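Local coordinates for tyrosinase (Burkholderia thailandensis, PDB 5ZRD), which catalyses the copper-dependent hydroxylation of monophenols to catechols, and probably their further oxidation to quinones, with efficient catechol production at acidic pH, at residues A[34-39]-A[99-104]; A[49-54]-A[156-161]; A[68-71]-A[75-78]. All blocks are in the same frame, centred on the assembly; numbering follows the deposited sequence.

In the fold
Contacts 1 and 2 adjoin, their centres 16 Å apart, because helix 27-41 leads into helix 50-57: Ile39 O probably accepts from Phe50 N at 2.9 Å, and Leu53 CD1 packs on Ala104 CB at 3.6 Å. Contact 3 stands apart, its centre 25 Å from that of contact 2 and 37 Å from that of contact 1, within the connection from helix 65-68 to helix 90-108. All three lie outside the first shell of the dicopper site. The Leu101 side chain of contact 1 is about 13 Å from a copper ion, that of Leu158 in contact 2 about 10 Å from the His57 side chain, and that of Tyr78 in contact 3 about 12 Å from the His85 side chain.

Contact 1: A[34-39]-A[99-104]; sequences RAWVGI and YKLEEA
Ile39 and Ala104, with CA atoms 6.7 Å apart, mark the nearest backbone approach between segments 34-39 and 99-104, of helices 27-41 and 90-108. The axes of the two segments cross almost perpendicularly, at 92°, and come no nearer than 10.7 Å, so side chains fill the gap. Helix 90-108 carries the copper ligand His94 and is one of the core helices of the dicopper fold of tyrosinases; helix 27-41 lies across it, the Leu101 side chain about 13 Å from a copper ion.

The junction is buried and wholly apolar in its side chains. Leu101 reaches outward with CG anti to the backbone N (chi1 173°), which turns its methyls toward helix 27-41, CD1 between Trp36 and Ile39 and CD2 against Trp36. CD2 lies 3.9 Å from Trp36 CZ2, approaching the indole obliquely, while CD1 meets CH2 of the same indole and also Ile39 CD1, the latter at 4.1 Å. Ile39 CD1 in turn rests over the rim of one face of the Trp36 ring, so the three side chains interlock around the benzo part of the indole. Phe318 from helix 315-334, which supplies His320 to the copper bound by His277, His281 and His320, meets the Trp36 ring too, with planes at a modest angle, and Leu105 adds to the packing from helix 90-108.

The isoleucine is split between two partners. CG1, placed between backbone N and carbonyl carbon (chi1 67°), carries CD1 toward Leu101; the other branch, CG2, packs 4.0 Å from Ala104 CB and lies 3.3 Å from Ala104 O, a carbonyl oxygen hydrogen-bonded to Ser107 OG.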
ATOM      1  N   ARG A  34      38.982  16.618  25.709  1.00 43.89           N
ATOM      2  CA  ARG A  34      39.744  16.498  24.469  1.00 41.82           C
ATOM      3  C   ARG A  34      39.134  15.401  23.604  1.00 36.95           C
ATOM      4  O   ARG A  34      39.101  15.553  22.409  1.00 39.63           O
ATOM      5  CB  ARG A  34      41.230  16.220  24.738  1.00 51.67           C
ATOM      6  CG  ARG A  34      42.054  15.907  23.488  1.00 57.23           C
ATOM      7  CD  ARG A  34      43.518  15.594  23.781  1.00 58.55           C
ATOM      8  NE  ARG A  34      44.225  16.801  24.178  1.00 58.43           N
ATOM      9  CZ  ARG A  34      44.614  17.099  25.415  1.00 68.76           C
ATOM     10  NH1 ARG A  34      45.192  18.270  25.633  1.00 64.38           N
ATOM     11  NH2 ARG A  34      44.433  16.246  26.420  1.00 62.24           N
ATOM     12  N   ALA A  35      38.685  14.302  24.217  1.00 37.39           N
ATOM     13  CA  ALA A  35      38.062  13.172  23.482  1.00 37.23           C
ATOM     14  C   ALA A  35      36.727  13.597  22.857  1.00 35.50           C
ATOM     15  O   ALA A  35      36.382  13.198  21.732  1.00 38.97           O
ATOM     16  CB  ALA A  35      37.853  12.009  24.424  1.00 39.99           C
ATOM     17  N   TRP A  36      35.961  14.388  23.605  1.00 31.22           N
ATOM     18  CA  TRP A  36      34.672  14.832  23.136  1.00 34.02           C
ATOM     19  C   TRP A  36      34.867  15.839  21.988  1.00 37.72           C
ATOM     20  O   TRP A  36      34.133  15.797  20.968  1.00 32.47           O
ATOM     21  CB  TRP A  36      33.860  15.422  24.294  1.00 34.98           C
ATOM     22  CG  TRP A  36      33.004  14.422  24.997  1.00 34.89           C
ATOM     23  CD1 TRP A  36      33.299  13.690  26.114  1.00 38.11           C
ATOM     24  CD2 TRP A  36      31.678  14.050  24.617  1.00 36.89           C
ATOM     25  NE1 TRP A  36      32.243  12.884  26.450  1.00 38.74           N
ATOM     26  CE2 TRP A  36      31.244  13.075  25.538  1.00 37.85           C
ATOM     27  CE3 TRP A  36      30.832  14.439  23.579  1.00 36.06           C
ATOM     28  CZ2 TRP A  36      29.984  12.507  25.456  1.00 35.64           C
ATOM     29  CZ3 TRP A  36      29.588  13.873  23.492  1.00 35.11           C
ATOM     30  CH2 TRP A  36      29.177  12.923  24.422  1.00 37.06           C
ATOM     31  N   VAL A  37      35.861  16.730  22.121  1.00 37.22           N
ATOM     32  CA  VAL A  37      36.196  17.621  20.983  1.00 39.73           C
ATOM     33  C   VAL A  37      36.512  16.756  19.754  1.00 38.32           C
ATOM     34  O   VAL A  37      35.951  16.929  18.672  1.00 36.73           O
ATOM     35  CB  VAL A  37      37.349  18.583  21.336  1.00 42.53           C
ATOM     36  CG1 VAL A  37      37.788  19.387  20.119  1.00 42.33           C
ATOM     37  CG2 VAL A  37      36.973  19.519  22.478  1.00 39.44           C
ATOM     38  N   GLY A  38      37.344  15.747  19.939  1.00 38.53           N
ATOM     39  CA  GLY A  38      37.736  14.903  18.813  1.00 39.81           C
ATOM     40  C   GLY A  38      36.576  14.183  18.146  1.00 38.05           C
ATOM     41  O   GLY A  38      36.498  14.154  16.910  1.00 45.28           O
ATOM     42  N   ILE A  39      35.668  13.572  18.918  1.00 44.92           N
ATOM     43  CA  ILE A  39      34.552  12.808  18.262  1.00 39.76           C
ATOM     44  C   ILE A  39      33.569  13.790  17.620  1.00 33.85           C
ATOM     45  O   ILE A  39      32.942  13.470  16.609  1.00 33.29           O
ATOM     46  CB  ILE A  39      33.863  11.785  19.203  1.00 46.55           C
ATOM     47  CG1 ILE A  39      33.080  12.415  20.361  1.00 46.76           C
ATOM     48  CG2 ILE A  39      34.866  10.752  19.719  1.00 45.21           C
ATOM     49  CD1 ILE A  39      32.035  11.473  20.978  1.00 46.53           C
ATOM     50  N   TYR A  99      28.804   2.300  25.860  1.00 40.35           N
ATOM     51  CA  TYR A  99      30.089   1.655  25.699  1.00 40.93           C
ATOM     52  C   TYR A  99      30.638   1.985  24.314  1.00 35.03           C
ATOM     53  O   TYR A  99      31.774   2.301  24.218  1.00 30.35           O
ATOM     54  CB  TYR A  99      29.946   0.139  25.840  1.00 45.54           C
ATOM     55  CG  TYR A  99      31.205  -0.664  25.643  1.00 43.99           C
ATOM     56  CD1 TYR A  99      32.158  -0.729  26.639  1.00 46.14           C
ATOM     57  CD2 TYR A  99      31.412  -1.415  24.499  1.00 49.94           C
ATOM     58  CE1 TYR A  99      33.298  -1.494  26.491  1.00 48.68           C
ATOM     59  CE2 TYR A  99      32.548  -2.195  24.339  1.00 48.55           C
ATOM     60  CZ  TYR A  99      33.489  -2.239  25.347  1.00 44.60           C
ATOM     61  OH  TYR A  99      34.615  -2.990  25.239  1.00 52.47           O
ATOM     62  N   LYS A 100      29.794   1.905  23.287  1.00 32.79           N
ATOM     63  CA  LYS A 100      30.184   2.194  21.921  1.00 33.19           C
ATOM     64  C   LYS A 100      30.634   3.661  21.760  1.00 35.99           C
ATOM     65  O   LYS A 100      31.629   3.961  21.044  1.00 34.39           O
ATOM     66  CB  LYS A 100      29.049   1.814  20.969  1.00 36.09           C
ATOM     67  CG  LYS A 100      29.036   0.346  20.549  1.00 41.01           C
ATOM     68  CD  LYS A 100      30.377  -0.115  19.989  1.00 43.66           C
ATOM     69  CE  LYS A 100      30.370  -1.541  19.478  1.00 48.27           C
ATOM     70  NZ  LYS A 100      31.709  -1.957  18.991  1.00 49.45           N
ATOM     71  N   LEU A 101      29.978   4.588  22.435  1.00 35.91           N
ATOM     72  CA  LEU A 101      30.437   5.985  22.367  1.00 38.40           C
ATOM     73  C   LEU A 101      31.782   6.092  23.091  1.00 36.36           C
ATOM     74  O   LEU A 101      32.645   6.846  22.715  1.00 30.08           O
ATOM     75  CB  LEU A 101      29.407   6.941  22.988  1.00 33.72           C
ATOM     76  CG  LEU A 101      29.914   8.376  23.097  1.00 35.06           C
ATOM     77  CD1 LEU A 101      28.894   9.367  22.580  1.00 33.84           C
ATOM     78  CD2 LEU A 101      30.327   8.693  24.531  1.00 36.37           C
ATOM     79  N   GLU A 102      31.901   5.370  24.181  1.00 36.04           N
ATOM     80  CA  GLU A 102      33.159   5.359  24.898  1.00 37.12           C
ATOM     81  C   GLU A 102      34.259   4.762  23.999  1.00 40.28           C
ATOM     82  O   GLU A 102      35.384   5.202  24.091  1.00 41.89           O
ATOM     83  CB  GLU A 102      32.984   4.555  26.180  1.00 34.79           C
ATOM     84  CG  GLU A 102      34.144   4.671  27.144  1.00 34.61           C
ATOM     85  CD  GLU A 102      34.021   3.762  28.348  1.00 34.70           C
ATOM     86  OE1 GLU A 102      33.742   2.523  28.139  1.00 38.47           O
ATOM     87  OE2 GLU A 102      34.232   4.278  29.486  1.00 35.42           O
ATOM     88  N   GLU A 103      33.956   3.788  23.135  1.00 35.67           N
ATOM     89  CA  GLU A 103      34.999   3.229  22.214  1.00 43.26           C
ATOM     90  C   GLU A 103      35.477   4.340  21.269  1.00 42.45           C
ATOM     91  O   GLU A 103      36.667   4.446  20.997  1.00 45.36           O
ATOM     92  CB  GLU A 103      34.493   2.039  21.384  1.00 42.29           C
ATOM     93  CG  GLU A 103      34.690   0.689  22.057  1.00 51.65           C
ATOM     94  CD  GLU A 103      34.387  -0.534  21.193  1.00 54.88           C
ATOM     95  OE1 GLU A 103      33.662  -0.387  20.190  1.00 51.69           O
ATOM     96  OE2 GLU A 103      34.882  -1.634  21.529  1.00 61.20           O
ATOM     97  N   ALA A 104      34.537   5.176  20.818  1.00 44.38           N
ATOM     98  CA  ALA A 104      34.803   6.364  20.002  1.00 39.36           C
ATOM     99  C   ALA A 104      35.626   7.396  20.771  1.00 38.40           C
ATOM    100  O   ALA A 104      36.542   7.966  20.200  1.00 45.20           O
ATOM    101  CB  ALA A 104      33.509   6.971  19.547  1.00 45.91           C
TER

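Contact 2: A[49-54]-A[156-161]; sequences SFFALG and VALSDR
Phe51 and Val156 make most of this apolar contact, the far end of one aromatic ring on helix 50-57 meeting an extended loop. With CG anti to its backbone N (chi1 176°), Phe51 holds its ring out from the helix. Val156 CG2 approaches CZ obliquely at 3.5 Å and CE2 at 3.6 Å, its side chain crossing the ring's direction at about a right angle. Leu158 runs past in the opposite sense and puts CD2 4.1 Å from the same CZ, so two aliphatic branches, from residues two apart in the loop, converge on one ring carbon.

The polar bonds near the contact serve each segment's own fold rather than joining the two. Ser49 is the N-cap of helix 50-57, its OG accepting a weak bond from Ala52 N at 3.3 Å. In the loop, Ser159 OG accepts from Arg161 N at 3.0 Å, an ST turn just beyond the apolar residues.

Pro44 and Pro155 also touch Phe51. The loop runs between strands 143-146 and 165-167; a backbone hydrogen bond joins Leu158 and Lys171, and the loop meets the start of helix 50-57, which also packs through Phe50 and Leu53 on helices 27-41 and 90-108.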
ATOM      1  N   SER A  49      31.966   9.270  14.656  1.00 36.64           N
ATOM      2  CA  SER A  49      31.659  10.702  14.919  1.00 37.48           C
ATOM      3  C   SER A  49      30.516  10.812  15.925  1.00 37.91           C
ATOM      4  O   SER A  49      29.639   9.960  15.979  1.00 38.91           O
ATOM      5  CB  SER A  49      31.263  11.431  13.661  1.00 37.46           C
ATOM      6  OG  SER A  49      30.146  10.808  13.022  1.00 35.49           O
ATOM      7  N   PHE A  50      30.469  11.910  16.647  1.00 41.14           N
ATOM      8  CA  PHE A  50      29.369  12.106  17.557  1.00 37.41           C
ATOM      9  C   PHE A  50      28.037  12.150  16.796  1.00 38.53           C
ATOM     10  O   PHE A  50      27.020  11.765  17.336  1.00 36.10           O
ATOM     11  CB  PHE A  50      29.560  13.367  18.387  1.00 35.25           C
ATOM     12  CG  PHE A  50      28.471  13.530  19.413  1.00 37.94           C
ATOM     13  CD1 PHE A  50      28.253  12.547  20.366  1.00 38.17           C
ATOM     14  CD2 PHE A  50      27.662  14.654  19.425  1.00 39.71           C
ATOM     15  CE1 PHE A  50      27.239  12.674  21.296  1.00 37.84           C
ATOM     16  CE2 PHE A  50      26.661  14.792  20.374  1.00 38.88           C
ATOM     17  CZ  PHE A  50      26.461  13.807  21.314  1.00 38.68           C
ATOM     18  N   PHE A  51      28.033  12.633  15.556  1.00 39.66           N
ATOM     19  CA  PHE A  51      26.772  12.823  14.855  1.00 39.08           C
ATOM     20  C   PHE A  51      26.146  11.476  14.485  1.00 36.63           C
ATOM     21  O   PHE A  51      24.937  11.287  14.549  1.00 33.34           O
ATOM     22  CB  PHE A  51      26.958  13.651  13.581  1.00 39.46           C
ATOM     23  CG  PHE A  51      25.697  13.793  12.769  1.00 33.71           C
ATOM     24  CD1 PHE A  51      24.727  14.721  13.123  1.00 33.08           C
ATOM     25  CD2 PHE A  51      25.485  13.000  11.658  1.00 31.91           C
ATOM     26  CE1 PHE A  51      23.558  14.847  12.383  1.00 33.87           C
ATOM     27  CE2 PHE A  51      24.324  13.139  10.909  1.00 34.17           C
ATOM     28  CZ  PHE A  51      23.356  14.047  11.282  1.00 34.90           C
ATOM     29  N   ALA A  52      26.996  10.560  14.064  1.00 36.65           N
ATOM     30  CA  ALA A  52      26.565   9.235  13.706  1.00 37.49           C
ATOM     31  C   ALA A  52      26.022   8.511  14.950  1.00 36.24           C
ATOM     32  O   ALA A  52      24.942   7.923  14.890  1.00 40.29           O
ATOM     33  CB  ALA A  52      27.729   8.491  13.089  1.00 35.70           C
ATOM     34  N   LEU A  53      26.805   8.578  16.039  1.00 34.04           N
ATOM     35  CA  LEU A  53      26.545   7.926  17.340  1.00 34.24           C
ATOM     36  C   LEU A  53      25.238   8.467  17.912  1.00 32.63           C
ATOM     37  O   LEU A  53      24.373   7.674  18.219  1.00 35.06           O
ATOM     38  CB  LEU A  53      27.695   8.182  18.322  1.00 35.03           C
ATOM     39  CG  LEU A  53      28.947   7.315  18.154  1.00 38.53           C
ATOM     40  CD1 LEU A  53      30.108   7.888  18.966  1.00 38.26           C
ATOM     41  CD2 LEU A  53      28.673   5.875  18.581  1.00 41.12           C
ATOM     42  N   GLY A  54      25.123   9.793  18.036  1.00 28.87           N
ATOM     43  CA  GLY A  54      23.883  10.430  18.499  1.00 27.69           C
ATOM     44  C   GLY A  54      22.719  10.070  17.608  1.00 28.73           C
ATOM     45  O   GLY A  54      21.603   9.848  18.089  1.00 41.19           O
ATOM     46  N   VAL A 156      25.480  18.408   9.556  1.00 41.43           N
ATOM     47  CA  VAL A 156      24.571  18.307   8.441  1.00 38.87           C
ATOM     48  C   VAL A 156      23.171  18.340   9.026  1.00 40.32           C
ATOM     49  O   VAL A 156      23.011  18.217  10.241  1.00 37.53           O
ATOM     50  CB  VAL A 156      24.759  17.016   7.627  1.00 42.33           C
ATOM     51  CG1 VAL A 156      26.119  16.971   6.955  1.00 49.67           C
ATOM     52  CG2 VAL A 156      24.551  15.790   8.488  1.00 42.66           C
ATOM     53  N   ALA A 157      22.194  18.458   8.144  1.00 38.71           N
ATOM     54  CA  ALA A 157      20.818  18.570   8.564  1.00 41.81           C
ATOM     55  C   ALA A 157      20.255  17.176   8.846  1.00 38.89           C
ATOM     56  O   ALA A 157      20.640  16.205   8.257  1.00 38.04           O
ATOM     57  CB  ALA A 157      20.000  19.281   7.511  1.00 44.27           C
ATOM     58  N   LEU A 158      19.351  17.133   9.791  1.00 39.51           N
ATOM     59  CA  LEU A 158      18.445  16.043   9.931  1.00 40.03           C
ATOM     60  C   LEU A 158      17.297  16.340   8.987  1.00 36.42           C
ATOM     61  O   LEU A 158      16.504  17.223   9.258  1.00 32.90           O
ATOM     62  CB  LEU A 158      17.929  15.984  11.369  1.00 38.25           C
ATOM     63  CG  LEU A 158      18.947  15.534  12.407  1.00 38.94           C
ATOM     64  CD1 LEU A 158      18.386  15.714  13.805  1.00 37.19           C
ATOM     65  CD2 LEU A 158      19.334  14.084  12.168  1.00 41.30           C
ATOM     66  N   SER A 159      17.231  15.616   7.900  1.00 32.88           N
ATOM     67  CA  SER A 159      16.217  15.920   6.932  1.00 36.11           C
ATOM     68  C   SER A 159      15.870  14.674   6.114  1.00 33.71           C
ATOM     69  O   SER A 159      16.746  13.995   5.674  1.00 36.43           O
ATOM     70  CB  SER A 159      16.711  17.059   6.051  1.00 37.65           C
ATOM     71  OG  SER A 159      16.198  16.954   4.733  1.00 34.03           O
ATOM     72  N   ASP A 160      14.606  14.435   5.818  1.00 36.80           N
ATOM     73  CA  ASP A 160      14.267  13.330   4.907  1.00 39.95           C
ATOM     74  C   ASP A 160      14.484  13.666   3.400  1.00 43.07           C
ATOM     75  O   ASP A 160      14.378  12.800   2.516  1.00 39.06           O
ATOM     76  CB  ASP A 160      12.846  12.926   5.232  1.00 43.16           C
ATOM     77  CG  ASP A 160      12.688  12.460   6.722  1.00 45.13           C
ATOM     78  OD1 ASP A 160      13.596  11.754   7.235  1.00 41.52           O
ATOM     79  OD2 ASP A 160      11.667  12.823   7.372  1.00 46.42           O
ATOM     80  N   ARG A 161      14.771  14.944   3.110  1.00 48.17           N
ATOM     81  CA  ARG A 161      15.068  15.414   1.742  1.00 50.88           C
ATOM     82  C   ARG A 161      13.904  15.008   0.826  1.00 43.52           C
ATOM     83  O   ARG A 161      14.127  14.488  -0.244  1.00 46.24           O
ATOM     84  CB  ARG A 161      16.413  14.855   1.239  1.00 55.58           C
ATOM     85  CG  ARG A 161      17.628  15.223   2.088  1.00 61.52           C
ATOM     86  CD  ARG A 161      18.387  16.478   1.647  1.00 79.51           C
ATOM     87  NE  ARG A 161      19.142  17.193   2.699  1.00 90.64           N
ATOM     88  CZ  ARG A 161      20.323  16.810   3.215  1.00 94.01           C
ATOM     89  NH1 ARG A 161      20.876  15.669   2.833  1.00 95.19           N
ATOM     90  NH2 ARG A 161      20.939  17.562   4.121  1.00 72.60           N
TER

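Contact 3: A[68-71]-A[75-78]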
ATOM      1  N   ASP A  68       3.442   3.391   7.104  1.00 36.99           N
ATOM      2  CA  ASP A  68       2.998   4.803   7.261  1.00 37.83           C
ATOM      3  C   ASP A  68       1.725   5.087   6.513  1.00 40.72           C
ATOM      4  O   ASP A  68       0.910   5.937   6.934  1.00 42.19           O
ATOM      5  CB  ASP A  68       4.040   5.763   6.753  1.00 37.78           C
ATOM      6  CG  ASP A  68       5.348   5.674   7.510  1.00 38.47           C
ATOM      7  OD1 ASP A  68       5.329   5.478   8.750  1.00 42.20           O
ATOM      8  OD2 ASP A  68       6.392   5.830   6.842  1.00 41.77           O
ATOM      9  N   ALA A  69       1.544   4.353   5.411  1.00 39.92           N
ATOM     10  CA  ALA A  69       0.437   4.569   4.487  1.00 41.52           C
ATOM     11  C   ALA A  69      -0.815   3.779   4.874  1.00 39.71           C
ATOM     12  O   ALA A  69      -1.862   3.995   4.249  1.00 40.15           O
ATOM     13  CB  ALA A  69       0.878   4.186   3.099  1.00 44.70           C
ATOM     14  N   LEU A  70      -0.739   2.881   5.854  1.00 37.76           N
ATOM     15  CA  LEU A  70      -1.921   2.062   6.240  1.00 40.75           C
ATOM     16  C   LEU A  70      -3.082   2.939   6.758  1.00 42.55           C
ATOM     17  O   LEU A  70      -2.862   3.980   7.373  1.00 39.64           O
ATOM     18  CB  LEU A  70      -1.502   1.064   7.324  1.00 38.77           C
ATOM     19  CG  LEU A  70      -0.551  -0.037   6.879  1.00 39.51           C
ATOM     20  CD1 LEU A  70       0.087  -0.711   8.093  1.00 38.25           C
ATOM     21  CD2 LEU A  70      -1.286  -1.042   5.997  1.00 38.46           C
ATOM     22  N   PRO A  71      -4.342   2.479   6.573  1.00 44.05           N
ATOM     23  CA  PRO A  71      -5.476   3.152   7.187  1.00 43.98           C
ATOM     24  C   PRO A  71      -5.467   2.994   8.708  1.00 42.17           C
ATOM     25  O   PRO A  71      -4.717   2.179   9.221  1.00 44.02           O
ATOM     26  CB  PRO A  71      -6.750   2.505   6.618  1.00 45.34           C
ATOM     27  CG  PRO A  71      -6.279   1.266   5.909  1.00 46.02           C
ATOM     28  CD  PRO A  71      -4.794   1.435   5.654  1.00 43.56           C
ATOM     29  N   ILE A  75      -2.980   0.352  11.012  1.00 34.39           N
ATOM     30  CA  ILE A  75      -1.652   0.955  11.266  1.00 33.31           C
ATOM     31  C   ILE A  75      -1.269   0.659  12.726  1.00 29.54           C
ATOM     32  O   ILE A  75      -2.132   0.437  13.588  1.00 28.63           O
ATOM     33  CB  ILE A  75      -1.662   2.482  10.993  1.00 34.84           C
ATOM     34  CG1 ILE A  75      -0.252   3.071  10.955  1.00 35.67           C
ATOM     35  CG2 ILE A  75      -2.535   3.217  12.009  1.00 31.03           C
ATOM     36  CD1 ILE A  75      -0.170   4.497  10.378  1.00 35.83           C
ATOM     37  N   TYR A  76       0.024   0.694  12.973  1.00 27.16           N
ATOM     38  CA  TYR A  76       0.594   0.361  14.224  1.00 30.89           C
ATOM     39  C   TYR A  76       1.884   1.162  14.347  1.00 32.88           C
ATOM     40  O   TYR A  76       2.520   1.451  13.341  1.00 33.85           O
ATOM     41  CB  TYR A  76       0.852  -1.149  14.329  1.00 29.35           C
ATOM     42  CG  TYR A  76       1.855  -1.685  13.338  1.00 28.78           C
ATOM     43  CD1 TYR A  76       3.211  -1.598  13.571  1.00 30.83           C
ATOM     44  CD2 TYR A  76       1.452  -2.335  12.186  1.00 32.17           C
ATOM     45  CE1 TYR A  76       4.143  -2.105  12.673  1.00 32.06           C
ATOM     46  CE2 TYR A  76       2.371  -2.850  11.273  1.00 30.84           C
ATOM     47  CZ  TYR A  76       3.723  -2.736  11.511  1.00 32.65           C
ATOM     48  OH  TYR A  76       4.642  -3.240  10.625  1.00 32.56           O
ATOM     49  N   PRO A  77       2.221   1.553  15.574  1.00 36.76           N
ATOM     50  CA  PRO A  77       3.390   2.373  15.832  1.00 31.81           C
ATOM     51  C   PRO A  77       4.679   1.570  15.661  1.00 30.41           C
ATOM     52  O   PRO A  77       4.667   0.396  15.917  1.00 34.47           O
ATOM     53  CB  PRO A  77       3.241   2.808  17.294  1.00 36.02           C
ATOM     54  CG  PRO A  77       2.356   1.734  17.907  1.00 38.68           C
ATOM     55  CD  PRO A  77       1.433   1.304  16.787  1.00 35.30           C
ATOM     56  N   TYR A  78       5.749   2.214  15.221  1.00 29.96           N
ATOM     57  CA  TYR A  78       7.064   1.596  15.089  1.00 32.44           C
ATOM     58  C   TYR A  78       8.121   2.676  15.336  1.00 31.94           C
ATOM     59  O   TYR A  78       7.776   3.859  15.375  1.00 30.21           O
ATOM     60  CB  TYR A  78       7.234   0.931  13.720  1.00 34.37           C
ATOM     61  CG  TYR A  78       7.367   1.886  12.559  1.00 34.07           C
ATOM     62  CD1 TYR A  78       6.246   2.427  11.947  1.00 35.09           C
ATOM     63  CD2 TYR A  78       8.607   2.226  12.050  1.00 34.24           C
ATOM     64  CE1 TYR A  78       6.355   3.276  10.857  1.00 36.46           C
ATOM     65  CE2 TYR A  78       8.735   3.091  10.974  1.00 36.00           C
ATOM     66  CZ  TYR A  78       7.606   3.619  10.370  1.00 38.74           C
ATOM     67  OH  TYR A  78       7.732   4.487   9.320  1.00 37.32           O
TER
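A tight chain reversal following helix 65-68 brings Asp68, of that helix, against Tyr78, and Leu70 against Ile75; the end-to-end directions of 68-71 and 75-78 are 156° apart. The neck of the reversal is closed by a weak bond from Ile75 N to Pro71 O, 3.1 Å long and bent to 127° at the hydrogen. Just beside it, Leu70 CB packs on Ile75 CB at 3.9 Å, and Ile75 CD1 extends to 3.9 Å from Asp68 O. Leu70 CD1 only grazes the Tyr76 ring. The bend also meets a second subunit: Pro66 of that subunit packs on Leu70 and Pro71, and Tyr76 OH bonds to its Asp74 O.

At the open end, Tyr78 OH donates to Asp68 OD1 at 2.7 Å, meeting the carboxylate on its syn side, 22° out of plane. OD1 itself lies in the plane of the phenol ring, at its edge, beside CE1 at 3.2 Å. The same hydroxyl bonds to Arg64 N. The hydroxyl is thus gripped by two bonds, which orient its O-H toward the carboxylate; Asp68 acts as acceptor here, as an ionised carboxylate would, though this alone does not prove its charge.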